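Local structure of uncharacterized protein (Pseudomonas aeruginosa PAO1, 4R1D) at residues B[197-200]-B[201-205]; B[290-293]-B[294-297]; B[189-192]-B[193-197]; B[9-13]-B[14-18]; B[43-46]-B[47-51]. The protein is the immunity protein Tli4, which binds the type VI secretion lipase effector Tle4 and probably protects the bacterium from its own toxin by inhibiting it. All blocks are in the same frame, centred on the assembly; numbering follows the deposited sequence.

In the fold
From the N terminus, interaction 4 comes first: a tight turn closes the hairpin of strands 7-11 and 14-18. Interaction 5 follows on helix 42-58, about 32 Å away between centres, in the same N-terminal domain of the Tli4 family. Interactions 3 and 1 are successive parts of helix 191-205, its start and its second half, sharing Gly197; both touch the partner chain and lie across the chain's centre from interaction 5. Interaction 2 comes last, where helix 281-292 turns into strand 296-297. That strand pairs with 14-18, and Arg296 O lies 2.7 Å from Leu15 N, so interactions 2 and 4 join the two ends of the fold. No contact nests within another.

Interaction 1 of 5, residues B[197-200]-B[201-205]; sequences GFVQ and NMLST
Phe198 and Met202 meet one helical turn apart in a Met-aromatic contact. Met202 SD lies 3.6 Å from Phe198 CE1 and 4.6 Å from the ring centroid, approaching obliquely at 58° off the ring normal. With Phe198 CG anti to the backbone N (chi1 -167°), the CD1-CE1 side of the ring lies beside Met202 CG and SD. The other apolar pair is Val199 and Leu203, which lie side by side and point the same way, with Val199 CG1 4.1 Å from Leu203 CD1.

The backbone bonds are those of an alpha helix: Asn201, Met202, Leu203 and Ser204 each donate N-H to the carbonyl four residues earlier. Polar side chains add a water bridge on the exposed side. One water gives a hydrogen bond to Gln200 OE1 at 2.7 Å and another to Ser204 OG at 2.9 Å. Further on, Thr205 OG1 donates to Asn201 O at 2.8 Å, on the opposite face of that carbonyl from Thr205 N.

Chemically the helix is divided. Val199 and Leu203 turn to Thr211 of strand 209-214, Phe198 and Met202 pack on Ser87 of the partner chain, and Gln200 and Ser204 meet through solvent.

Interaction 2 of 5, residues B[290-293]-B[294-297]; sequences TIVD and SIRV
Ser294 grips the carbonyl of Ile291 twice, from its backbone and from its side chain. Its CB sits 3.4 Å from Ile291 O, already against the last turn of helix 281-292. At the tip, OG donates to the same Ile291 O at 2.7 Å, tilted only 16° from the carbonyl plane. A chi1 of 82° sets OG between the backbone N and the carbonyl carbon, from where it can fold back onto the helix. Ser294 N reaches Ile291 O as well, at 3.0 Å, but from well above the plane of that carbonyl. The hydroxyl also has a hydrogen bond with Asp17 N of strand 14-18.

Ser294 itself belongs to a type I turn from Val292 to Ile295, closed by Ile295 N to Val292 O at 3.0 Å. Ile295 CG1 lies 3.3 Å from Val292 O, and its CD1 passes loosely by Val292 CG1. Beyond the turn Arg296 folds back, and NH1 meets Ser294 O at 2.8 Å in the planes of both groups; NH1 is also salt-bridged to Asp17.

Two donors therefore satisfy a buried carbonyl at the end of the helix, and the serine hydroxyl links that oxygen to strand 14-18.

Interaction 3 of 5, residues B[189-192]-B[193-197]; sequences NSLL and ERVDG
Arg194 reaches back along the start of the helix and holds Asn189 side-on. Its NE donates to Asn189 OD1 at 2.6 Å, and its NH2 reaches both OD1 and the backbone O of Asn189, the latter at 2.8 Å. All three bonds lie close to the guanidinium plane, while the amide plane is turned 36° from it. NE comes to OD1 from above the amide plane. Leu191 CA rests over one face of the guanidinium, toward its rim, and Leu191 CD1 lies 3.8 Å from Arg194 NH1. Leu191 CD1 also packs on Val195 CG1 at 3.9 Å.

Beside this grip Glu193 also turns back. With chi1 at 77° its CG sits between the backbone N and the carbonyl carbon, and the extended remainder brings OE1 to Ser190 N. The bond from Ser190 N to Glu193 OE1 is 3.0 Å long and nearly straight, at 170°, although it meets the carboxylate from above its plane. A water accepts from Glu193 N at 2.8 Å.

Farther out, Arg194 NH1 is salt-bridged to Glu244 and donates to Trp96 O of the partner chain, so the nitrogen not used on Asn189 is held from outside the segments.

Ser190 stands at the N-cap of helix 191-205. Its N-H donation to the Glu193 carboxylate is one half of a capping box; the serine side chain makes no capping bond. This helix start forms part of the interface with the partner chain.

Interaction 4 of 5, residues B[9-13]-B[14-18]; sequences HCFGR and FLIDL
His9 N and Ile16 O make a 2.8 Å hydrogen bond, almost straight at 175°. Ile16 N returns the bond to His9 O, so the two residues form a hydrogen-bonded antiparallel pair. Phe11 and Phe14 form the next such pair, and Cys10 with Leu15 is the non-hydrogen-bonded pair between them. The chain reverses in a type II' turn from Phe11 to Phe14, with Gly12 at positive phi in its first corner. Across the turn one water donates to both Gly12 O and Phe14 O, each at 2.8 Å.

His9, Phe11, Phe14 and Ile16 share one face of the hairpin. The CG2 branch of Ile16 meets the edge of the Phe11 ring, 3.6 Å from CE2. It gets there because chi1 of -167° sends CG1 anti to the backbone N and leaves CG2 in the position between N and the carbonyl carbon. Near the open end, the imidazole of His9 crosses Leu18 at about a right angle, with CD2 3.8 Å from Leu18 CD1. On the other face Cys10 SG touches Leu15 CD2 at 3.5 Å.

Phe11, Phe14 and Ile16 pack on Phe180 of strand 176-183, while Phe11 also reaches strands 23-30 and 162-169. Strand 14-18 lies between 7-11 and 296-297, and the salt bridge from Arg13 to Glu162 ties the turn to strand 162-169.

Interaction 5 of 5, residues B[43-46]-B[47-51]; sequences TELA and ARVDR
Leu45 and Val49, like Thr43 and Ala47, are joined by regular alpha-helical bonding, in which Ala47, Arg48, Val49 and Asp50 each donate N-H to the carbonyl four residues back. The bond from Arg48 N to Glu44 O is 2.9 Å long. That from Ala47 N to Thr43 O is 3.1 Å.

On the inward side, Leu45 makes the main side-chain contact of this part of the helix. Its CG lies anti to the backbone N (chi1 -179°), which carries the branch forward along the helix, and CD1 comes 4.0 Å from Arg48 CD. The two side chains run obliquely past each other, so the methyl meets the aliphatic shaft of the arginine. The same CD1 stands 4.4 Å from Val49 CG2, a looser touch, while Val49 CG2 is closer to the backbone, 3.4 Å from Leu45 O.

Arg48 leaves the helix extended, and the bend at chi3 (-67°) leaves NE salt-bridged to Asp40, just before the helix. Glu44 likewise finds its partner at the helix start, with OE1 accepting from Lys41 N. The outward side carries small or charged groups. Ala47 CB rests 3.5 Å from Thr43 O, and Asp50 CB lies equally far from Ala46 O.

Helix 42-58 presents Leu45, Arg48 and Val49 to Tyr98 of strand 92-100. Leu45 and Arg48 also reach Leu38 of strand 33-38, and Leu45 touches Trp105, so this edge of the helix packs on neighbouring strands while Thr43, Ala46, Ala47 and Asp50 remain at the surface.

Interaction 1 of 5, residues B[197-200]-B[201-205]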
loop_
_atom_site.group_PDB
_atom_site.type_symbol
_atom_site.label_atom_id
_atom_site.label_comp_id
_atom_site.label_asym_id
_atom_site.label_seq_id
_atom_site.Cartn_x
_atom_site.Cartn_y
_atom_site.Cartn_z
ATOM N N GLY B 197 16.478 7.098 -17.301
ATOM C CA GLY B 197 17.461 6.620 -16.340
ATOM C C GLY B 197 17.236 5.162 -15.988
ATOM O O GLY B 197 18.159 4.334 -16.083
ATOM N N PHE B 198 16.006 4.836 -15.595
ATOM C CA PHE B 198 15.686 3.477 -15.182
ATOM C C PHE B 198 15.869 2.505 -16.346
ATOM O O PHE B 198 16.436 1.424 -16.177
ATOM C CB PHE B 198 14.268 3.371 -14.619
ATOM C CG PHE B 198 14.001 2.072 -13.913
ATOM C CD1 PHE B 198 13.264 1.070 -14.524
ATOM C CD2 PHE B 198 14.522 1.840 -12.651
ATOM C CE1 PHE B 198 13.029 -0.127 -13.879
ATOM C CE2 PHE B 198 14.293 0.640 -11.998
ATOM C CZ PHE B 198 13.540 -0.345 -12.616
ATOM N N VAL B 199 15.379 2.882 -17.525
ATOM C CA VAL B 199 15.556 2.026 -18.692
ATOM C C VAL B 199 17.038 1.785 -19.007
ATOM O O VAL B 199 17.444 0.651 -19.238
ATOM C CB VAL B 199 14.839 2.581 -19.943
ATOM C CG1 VAL B 199 15.145 1.705 -21.145
ATOM C CG2 VAL B 199 13.332 2.656 -19.697
ATOM N N GLN B 200 17.845 2.845 -19.027
ATOM C CA GLN B 200 19.275 2.673 -19.287
ATOM C C GLN B 200 19.885 1.732 -18.246
ATOM O O GLN B 200 20.774 0.939 -18.552
ATOM C CB GLN B 200 20.011 4.016 -19.291
ATOM C CG GLN B 200 19.589 4.961 -20.396
ATOM C CD GLN B 200 19.789 4.376 -21.775
ATOM O OE1 GLN B 200 20.682 3.556 -21.991
ATOM N NE2 GLN B 200 18.950 4.788 -22.718
ATOM N N ASN B 201 19.397 1.823 -17.014
ATOM C CA ASN B 201 19.827 0.922 -15.956
ATOM C C ASN B 201 19.460 -0.523 -16.303
ATOM O O ASN B 201 20.272 -1.438 -16.161
ATOM C CB ASN B 201 19.204 1.332 -14.617
ATOM C CG ASN B 201 19.841 0.633 -13.435
ATOM O OD1 ASN B 201 20.529 -0.377 -13.590
ATOM N ND2 ASN B 201 19.613 1.170 -12.238
ATOM N N MET B 202 18.235 -0.726 -16.777
ATOM C CA MET B 202 17.807 -2.058 -17.179
ATOM C C MET B 202 18.669 -2.599 -18.324
ATOM O O MET B 202 19.075 -3.767 -18.302
ATOM C CB MET B 202 16.332 -2.055 -17.595
ATOM C CG MET B 202 15.348 -1.666 -16.503
ATOM S SD MET B 202 13.680 -1.467 -17.195
ATOM C CE MET B 202 13.202 -3.175 -17.489
ATOM N N LEU B 203 18.933 -1.764 -19.327
ATOM C CA LEU B 203 19.693 -2.203 -20.498
ATOM C C LEU B 203 21.117 -2.565 -20.109
ATOM O O LEU B 203 21.699 -3.520 -20.629
ATOM C CB LEU B 203 19.735 -1.110 -21.561
ATOM C CG LEU B 203 18.406 -0.742 -22.218
ATOM C CD1 LEU B 203 18.587 0.481 -23.105
ATOM C CD2 LEU B 203 17.857 -1.918 -23.012
ATOM N N SER B 204 21.673 -1.778 -19.197
ATOM C CA SER B 204 23.055 -1.945 -18.775
ATOM C C SER B 204 23.220 -3.193 -17.930
ATOM O O SER B 204 24.259 -3.857 -17.982
ATOM C CB SER B 204 23.523 -0.713 -17.984
ATOM O OG SER B 204 23.657 0.416 -18.830
ATOM N N THR B 205 22.191 -3.506 -17.149
ATOM C CA THR B 205 22.246 -4.610 -16.208
ATOM C C THR B 205 21.884 -5.945 -16.853
ATOM O O THR B 205 22.443 -6.984 -16.497
ATOM C CB THR B 205 21.305 -4.366 -15.018
ATOM O OG1 THR B 205 21.629 -3.112 -14.402
ATOM C CG2 THR B 205 21.435 -5.479 -14.000
HETATM O O HOH W 1 22.636 2.094 -20.929
#

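Interaction 2 of 5, residues B[290-293]-B[294-297]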
loop_
_atom_site.group_PDB
_atom_site.type_symbol
_atom_site.label_atom_id
_atom_site.label_comp_id
_atom_site.label_asym_id
_atom_site.label_seq_id
_atom_site.Cartn_x
_atom_site.Cartn_y
_atom_site.Cartn_z
ATOM N N THR B 290 -1.787 -0.170 -33.690
ATOM C CA THR B 290 -3.170 -0.141 -34.155
ATOM C C THR B 290 -4.093 0.470 -33.093
ATOM O O THR B 290 -4.926 1.330 -33.393
ATOM C CB THR B 290 -3.638 -1.549 -34.580
ATOM O OG1 THR B 290 -2.739 -2.055 -35.581
ATOM C CG2 THR B 290 -5.061 -1.504 -35.143
ATOM N N ILE B 291 -3.926 0.044 -31.845
ATOM C CA ILE B 291 -4.710 0.624 -30.756
ATOM C C ILE B 291 -4.393 2.100 -30.509
ATOM O O ILE B 291 -5.290 2.935 -30.442
ATOM C CB ILE B 291 -4.528 -0.156 -29.443
ATOM C CG1 ILE B 291 -5.145 -1.548 -29.557
ATOM C CG2 ILE B 291 -5.201 0.585 -28.302
ATOM C CD1 ILE B 291 -4.902 -2.416 -28.339
ATOM N N VAL B 292 -3.114 2.420 -30.347
ATOM C CA VAL B 292 -2.727 3.787 -30.003
ATOM C C VAL B 292 -3.133 4.762 -31.109
ATOM O O VAL B 292 -3.634 5.839 -30.844
ATOM C CB VAL B 292 -1.211 3.874 -29.704
ATOM C CG1 VAL B 292 -0.727 5.320 -29.691
ATOM C CG2 VAL B 292 -0.904 3.167 -28.366
ATOM N N ASP B 293 -2.948 4.358 -32.356
ATOM C CA ASP B 293 -3.287 5.237 -33.467
ATOM C C ASP B 293 -4.796 5.485 -33.588
ATOM O O ASP B 293 -5.217 6.354 -34.343
ATOM C CB ASP B 293 -2.719 4.694 -34.778
ATOM C CG ASP B 293 -1.221 4.892 -34.892
ATOM O OD1 ASP B 293 -0.679 5.840 -34.278
ATOM O OD2 ASP B 293 -0.580 4.093 -35.605
ATOM N N SER B 294 -5.603 4.736 -32.834
ATOM C CA SER B 294 -7.051 4.923 -32.843
ATOM C C SER B 294 -7.538 5.901 -31.769
ATOM O O SER B 294 -8.726 6.202 -31.694
ATOM C CB SER B 294 -7.775 3.578 -32.695
ATOM O OG SER B 294 -7.856 3.170 -31.337
ATOM N N ILE B 295 -6.627 6.381 -30.922
ATOM C CA ILE B 295 -7.003 7.296 -29.845
ATOM C C ILE B 295 -7.286 8.698 -30.371
ATOM O O ILE B 295 -6.436 9.310 -31.026
ATOM C CB ILE B 295 -5.885 7.399 -28.786
ATOM C CG1 ILE B 295 -5.590 6.011 -28.198
ATOM C CG2 ILE B 295 -6.238 8.448 -27.727
ATOM C CD1 ILE B 295 -4.375 5.980 -27.253
ATOM N N ARG B 296 -8.479 9.204 -30.089
ATOM C CA ARG B 296 -8.827 10.571 -30.461
ATOM C C ARG B 296 -9.910 11.154 -29.560
ATOM O O ARG B 296 -10.722 10.425 -28.995
ATOM C CB ARG B 296 -9.237 10.660 -31.944
ATOM C CG ARG B 296 -10.623 10.107 -32.294
ATOM C CD ARG B 296 -10.614 8.602 -32.404
ATOM N NE ARG B 296 -11.789 8.102 -33.134
ATOM C CZ ARG B 296 -12.056 6.815 -33.336
ATOM N NH1 ARG B 296 -11.252 5.876 -32.853
ATOM N NH2 ARG B 296 -13.139 6.459 -34.023
ATOM N N VAL B 297 -9.907 12.475 -29.421
ATOM C CA VAL B 297 -10.957 13.175 -28.717
ATOM C C VAL B 297 -12.259 12.902 -29.444
ATOM O O VAL B 297 -12.299 12.905 -30.673
ATOM C CB VAL B 297 -10.710 14.694 -28.723
ATOM C CG1 VAL B 297 -11.869 15.420 -28.068
ATOM C CG2 VAL B 297 -9.411 15.021 -28.017
HETATM O O HOH W 2 -6.938 8.237 -33.912
#

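Interaction 3 of 5, residues B[189-192]-B[193-197]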
loop_
_atom_site.group_PDB
_atom_site.type_symbol
_atom_site.label_atom_id
_atom_site.label_comp_id
_atom_site.label_asym_id
_atom_site.label_seq_id
_atom_site.Cartn_x
_atom_site.Cartn_y
_atom_site.Cartn_z
ATOM N N ASN B 189 6.232 15.924 -14.940
ATOM C CA ASN B 189 7.394 15.677 -15.781
ATOM C C ASN B 189 6.958 14.934 -17.041
ATOM O O ASN B 189 5.815 14.495 -17.131
ATOM C CB ASN B 189 8.482 14.903 -15.013
ATOM C CG ASN B 189 7.971 13.601 -14.413
ATOM O OD1 ASN B 189 7.021 13.010 -14.906
ATOM N ND2 ASN B 189 8.609 13.154 -13.338
ATOM N N SER B 190 7.852 14.811 -18.016
ATOM C CA SER B 190 7.501 14.134 -19.271
ATOM C C SER B 190 8.017 12.694 -19.316
ATOM O O SER B 190 9.029 12.364 -18.713
ATOM C CB SER B 190 8.002 14.922 -20.484
ATOM O OG SER B 190 9.390 15.165 -20.377
ATOM N N LEU B 191 7.327 11.848 -20.065
ATOM C CA LEU B 191 7.614 10.420 -20.057
ATOM C C LEU B 191 9.060 10.037 -20.376
ATOM O O LEU B 191 9.676 9.291 -19.633
ATOM C CB LEU B 191 6.682 9.704 -21.025
ATOM C CG LEU B 191 7.041 8.241 -21.254
ATOM C CD1 LEU B 191 6.817 7.441 -19.988
ATOM C CD2 LEU B 191 6.179 7.710 -22.386
ATOM N N LEU B 192 9.602 10.515 -21.486
ATOM C CA LEU B 192 10.940 10.070 -21.863
ATOM C C LEU B 192 11.978 10.491 -20.837
ATOM O O LEU B 192 12.825 9.685 -20.433
ATOM C CB LEU B 192 11.332 10.571 -23.251
ATOM C CG LEU B 192 10.416 10.158 -24.401
ATOM C CD1 LEU B 192 11.110 10.393 -25.738
ATOM C CD2 LEU B 192 9.988 8.704 -24.260
ATOM N N GLU B 193 11.901 11.746 -20.397
ATOM C CA GLU B 193 12.845 12.245 -19.397
ATOM C C GLU B 193 12.687 11.491 -18.082
ATOM O O GLU B 193 13.661 11.277 -17.367
ATOM C CB GLU B 193 12.675 13.755 -19.178
ATOM C CG GLU B 193 11.484 14.142 -18.319
ATOM C CD GLU B 193 11.336 15.651 -18.166
ATOM O OE1 GLU B 193 10.470 16.085 -17.377
ATOM O OE2 GLU B 193 12.082 16.400 -18.836
ATOM N N ARG B 194 11.455 11.080 -17.781
ATOM C CA ARG B 194 11.127 10.419 -16.522
ATOM C C ARG B 194 11.741 9.028 -16.398
ATOM O O ARG B 194 12.339 8.689 -15.361
ATOM C CB ARG B 194 9.604 10.308 -16.379
ATOM C CG ARG B 194 9.116 9.515 -15.184
ATOM C CD ARG B 194 7.589 9.309 -15.265
ATOM N NE ARG B 194 6.919 10.526 -15.710
ATOM C CZ ARG B 194 5.917 10.550 -16.586
ATOM N NH1 ARG B 194 5.457 9.419 -17.100
ATOM N NH2 ARG B 194 5.375 11.709 -16.949
ATOM N N VAL B 195 11.590 8.224 -17.444
ATOM C CA VAL B 195 11.933 6.803 -17.349
ATOM C C VAL B 195 13.287 6.426 -17.909
ATOM O O VAL B 195 13.733 5.305 -17.716
ATOM C CB VAL B 195 10.908 5.904 -18.086
ATOM C CG1 VAL B 195 9.531 6.110 -17.540
ATOM C CG2 VAL B 195 10.954 6.162 -19.586
ATOM N N ASP B 196 13.933 7.342 -18.620
ATOM C CA ASP B 196 15.148 6.977 -19.338
ATOM C C ASP B 196 16.245 6.430 -18.426
ATOM O O ASP B 196 16.872 5.417 -18.744
ATOM C CB ASP B 196 15.681 8.127 -20.176
ATOM C CG ASP B 196 16.809 7.689 -21.078
ATOM O OD1 ASP B 196 16.539 6.936 -22.038
ATOM O OD2 ASP B 196 17.962 8.077 -20.819
ATOM N N GLY B 197 16.478 7.098 -17.301
ATOM C CA GLY B 197 17.461 6.620 -16.340
ATOM C C GLY B 197 17.236 5.162 -15.988
ATOM O O GLY B 197 18.159 4.334 -16.083
HETATM O O HOH W 3 10.506 13.666 -21.898
#

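Interaction 4 of 5, residues B[9-13]-B[14-18]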
loop_
_atom_site.group_PDB
_atom_site.type_symbol
_atom_site.label_atom_id
_atom_site.label_comp_id
_atom_site.label_asym_id
_atom_site.label_seq_id
_atom_site.Cartn_x
_atom_site.Cartn_y
_atom_site.Cartn_z
ATOM N N HIS B 9 -14.912 2.578 -28.737
ATOM C CA HIS B 9 -15.416 2.760 -27.385
ATOM C C HIS B 9 -15.272 4.219 -26.960
ATOM O O HIS B 9 -14.311 4.889 -27.330
ATOM C CB HIS B 9 -14.620 1.894 -26.395
ATOM C CG HIS B 9 -14.765 0.421 -26.615
ATOM N ND1 HIS B 9 -15.733 -0.332 -25.988
ATOM C CD2 HIS B 9 -14.048 -0.441 -27.371
ATOM C CE1 HIS B 9 -15.621 -1.592 -26.364
ATOM N NE2 HIS B 9 -14.602 -1.688 -27.200
ATOM N N CYS B 10 -16.230 4.701 -26.178
ATOM C CA CYS B 10 -16.137 6.028 -25.575
ATOM C C CYS B 10 -15.660 5.885 -24.143
ATOM O O CYS B 10 -16.273 5.164 -23.359
ATOM C CB CYS B 10 -17.494 6.697 -25.512
ATOM S SG CYS B 10 -18.315 6.944 -27.086
ATOM N N PHE B 11 -14.573 6.573 -23.810
ATOM C CA PHE B 11 -14.104 6.652 -22.429
ATOM C C PHE B 11 -13.835 8.126 -22.117
ATOM O O PHE B 11 -13.011 8.764 -22.772
ATOM C CB PHE B 11 -12.829 5.825 -22.228
ATOM C CG PHE B 11 -12.996 4.352 -22.512
ATOM C CD1 PHE B 11 -13.927 3.590 -21.813
ATOM C CD2 PHE B 11 -12.199 3.728 -23.460
ATOM C CE1 PHE B 11 -14.074 2.228 -22.073
ATOM C CE2 PHE B 11 -12.333 2.367 -23.728
ATOM C CZ PHE B 11 -13.271 1.617 -23.031
ATOM N N GLY B 12 -14.557 8.683 -21.158
ATOM C CA GLY B 12 -14.360 10.086 -20.819
ATOM C C GLY B 12 -14.600 10.953 -22.044
ATOM O O GLY B 12 -15.661 10.854 -22.670
ATOM N N ARG B 13 -13.618 11.783 -22.401
ATOM C CA ARG B 13 -13.755 12.680 -23.553
ATOM C C ARG B 13 -13.259 12.036 -24.835
ATOM O O ARG B 13 -13.295 12.663 -25.896
ATOM C CB ARG B 13 -12.971 13.990 -23.330
ATOM C CG ARG B 13 -13.302 14.723 -22.034
ATOM C CD ARG B 13 -14.587 15.550 -22.117
ATOM N NE ARG B 13 -15.067 15.959 -20.792
ATOM C CZ ARG B 13 -16.099 16.775 -20.583
ATOM N NH1 ARG B 13 -16.751 17.297 -21.619
ATOM N NH2 ARG B 13 -16.479 17.076 -19.346
ATOM N N PHE B 14 -12.808 10.788 -24.745
ATOM C CA PHE B 14 -12.058 10.177 -25.839
ATOM C C PHE B 14 -12.721 8.962 -26.480
ATOM O O PHE B 14 -13.642 8.376 -25.921
ATOM C CB PHE B 14 -10.632 9.835 -25.372
ATOM C CG PHE B 14 -9.774 11.056 -25.165
ATOM C CD1 PHE B 14 -8.871 11.458 -26.141
ATOM C CD2 PHE B 14 -9.914 11.829 -24.023
ATOM C CE1 PHE B 14 -8.109 12.593 -25.973
ATOM C CE2 PHE B 14 -9.151 12.977 -23.848
ATOM C CZ PHE B 14 -8.251 13.356 -24.822
ATOM N N LEU B 15 -12.227 8.602 -27.660
ATOM C CA LEU B 15 -12.592 7.354 -28.334
ATOM C C LEU B 15 -11.334 6.516 -28.547
ATOM O O LEU B 15 -10.238 7.057 -28.689
ATOM C CB LEU B 15 -13.198 7.650 -29.716
ATOM C CG LEU B 15 -14.421 8.559 -29.801
ATOM C CD1 LEU B 15 -14.757 8.823 -31.270
ATOM C CD2 LEU B 15 -15.601 7.937 -29.086
ATOM N N ILE B 16 -11.504 5.197 -28.596
ATOM C CA ILE B 16 -10.417 4.286 -28.903
ATOM C C ILE B 16 -11.021 3.021 -29.496
ATOM O O ILE B 16 -12.132 2.641 -29.134
ATOM C CB ILE B 16 -9.600 3.928 -27.635
ATOM C CG1 ILE B 16 -8.290 3.240 -28.021
ATOM C CG2 ILE B 16 -10.425 3.057 -26.679
ATOM C CD1 ILE B 16 -7.352 2.988 -26.826
ATOM N N ASP B 17 -10.300 2.373 -30.410
ATOM C CA ASP B 17 -10.775 1.129 -31.008
ATOM C C ASP B 17 -10.081 -0.090 -30.409
ATOM O O ASP B 17 -8.873 -0.075 -30.211
ATOM C CB ASP B 17 -10.548 1.143 -32.527
ATOM C CG ASP B 17 -11.192 2.350 -33.212
ATOM O OD1 ASP B 17 -12.085 2.993 -32.628
ATOM O OD2 ASP B 17 -10.796 2.656 -34.353
ATOM N N LEU B 18 -10.854 -1.132 -30.103
ATOM C CA LEU B 18 -10.319 -2.368 -29.561
ATOM C C LEU B 18 -10.903 -3.550 -30.321
ATOM O O LEU B 18 -11.995 -3.444 -30.876
ATOM C CB LEU B 18 -10.667 -2.486 -28.075
ATOM C CG LEU B 18 -10.086 -1.366 -27.213
ATOM C CD1 LEU B 18 -10.684 -1.374 -25.803
ATOM C CD2 LEU B 18 -8.570 -1.493 -27.179
HETATM O O HOH W 4 -15.991 9.774 -25.214
#

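Interaction 5 of 5, residues B[43-46]-B[47-51]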
loop_
_atom_site.group_PDB
_atom_site.type_symbol
_atom_site.label_atom_id
_atom_site.label_comp_id
_atom_site.label_asym_id
_atom_site.label_seq_id
_atom_site.Cartn_x
_atom_site.Cartn_y
_atom_site.Cartn_z
ATOM N N THR B 43 -36.311 0.309 -6.873
ATOM C CA THR B 43 -36.725 -0.108 -5.533
ATOM C C THR B 43 -35.523 -0.602 -4.730
ATOM O O THR B 43 -35.423 -0.363 -3.525
ATOM C CB THR B 43 -37.813 -1.202 -5.566
ATOM O OG1 THR B 43 -37.243 -2.445 -6.002
ATOM C CG2 THR B 43 -38.943 -0.794 -6.498
ATOM N N GLU B 44 -34.613 -1.291 -5.406
ATOM C CA GLU B 44 -33.380 -1.750 -4.781
ATOM C C GLU B 44 -32.513 -0.571 -4.332
ATOM O O GLU B 44 -31.957 -0.595 -3.227
ATOM C CB GLU B 44 -32.595 -2.654 -5.733
ATOM C CG GLU B 44 -33.291 -3.963 -6.067
ATOM C CD GLU B 44 -32.552 -4.764 -7.124
ATOM O OE1 GLU B 44 -32.086 -4.160 -8.115
ATOM O OE2 GLU B 44 -32.433 -5.999 -6.967
ATOM N N LEU B 45 -32.405 0.451 -5.178
ATOM C CA LEU B 45 -31.623 1.641 -4.834
ATOM C C LEU B 45 -32.192 2.337 -3.601
ATOM O O LEU B 45 -31.451 2.712 -2.699
ATOM C CB LEU B 45 -31.565 2.637 -5.990
ATOM C CG LEU B 45 -30.715 3.865 -5.633
ATOM C CD1 LEU B 45 -29.229 3.497 -5.581
ATOM C CD2 LEU B 45 -30.944 5.040 -6.575
ATOM N N ALA B 46 -33.510 2.511 -3.572
ATOM C CA ALA B 46 -34.164 3.158 -2.437
ATOM C C ALA B 46 -33.843 2.427 -1.148
ATOM O O ALA B 46 -33.558 3.049 -0.122
ATOM C CB ALA B 46 -35.676 3.216 -2.649
ATOM N N ALA B 47 -33.894 1.102 -1.210
ATOM C CA ALA B 47 -33.665 0.260 -0.044
ATOM C C ALA B 47 -32.198 0.302 0.374
ATOM O O ALA B 47 -31.878 0.277 1.565
ATOM C CB ALA B 47 -34.094 -1.172 -0.341
ATOM N N ARG B 48 -31.312 0.358 -0.617
ATOM C CA ARG B 48 -29.877 0.492 -0.372
ATOM C C ARG B 48 -29.570 1.774 0.407
ATOM O O ARG B 48 -28.834 1.759 1.399
ATOM C CB ARG B 48 -29.117 0.513 -1.706
ATOM C CG ARG B 48 -27.668 0.982 -1.588
ATOM C CD ARG B 48 -27.083 1.360 -2.949
ATOM N NE ARG B 48 -26.926 0.219 -3.855
ATOM C CZ ARG B 48 -25.797 -0.467 -4.016
ATOM N NH1 ARG B 48 -24.708 -0.154 -3.318
ATOM N NH2 ARG B 48 -25.758 -1.483 -4.869
ATOM N N VAL B 49 -30.130 2.884 -0.056
ATOM C CA VAL B 49 -29.887 4.185 0.568
ATOM C C VAL B 49 -30.492 4.284 1.967
ATOM O O VAL B 49 -29.844 4.771 2.900
ATOM C CB VAL B 49 -30.402 5.325 -0.319
ATOM C CG1 VAL B 49 -30.348 6.659 0.419
ATOM C CG2 VAL B 49 -29.599 5.384 -1.607
ATOM N N ASP B 50 -31.730 3.819 2.118
ATOM C CA ASP B 50 -32.379 3.826 3.429
ATOM C C ASP B 50 -31.612 2.946 4.401
ATOM O O ASP B 50 -31.472 3.285 5.571
ATOM C CB ASP B 50 -33.836 3.351 3.344
ATOM C CG ASP B 50 -34.752 4.368 2.693
ATOM O OD1 ASP B 50 -34.383 5.558 2.616
ATOM O OD2 ASP B 50 -35.859 3.976 2.268
ATOM N N ARG B 51 -31.124 1.807 3.914
ATOM C CA ARG B 51 -30.391 0.867 4.755
ATOM C C ARG B 51 -29.131 1.504 5.325
ATOM O O ARG B 51 -28.799 1.318 6.497
ATOM C CB ARG B 51 -29.997 -0.371 3.949
ATOM C CG ARG B 51 -29.251 -1.426 4.746
ATOM C CD ARG B 51 -28.594 -2.450 3.820
ATOM N NE ARG B 51 -27.139 -2.305 3.818
ATOM C CZ ARG B 51 -26.458 -1.495 3.009
ATOM N NH1 ARG B 51 -27.091 -0.746 2.108
ATOM N NH2 ARG B 51 -25.137 -1.437 3.102
#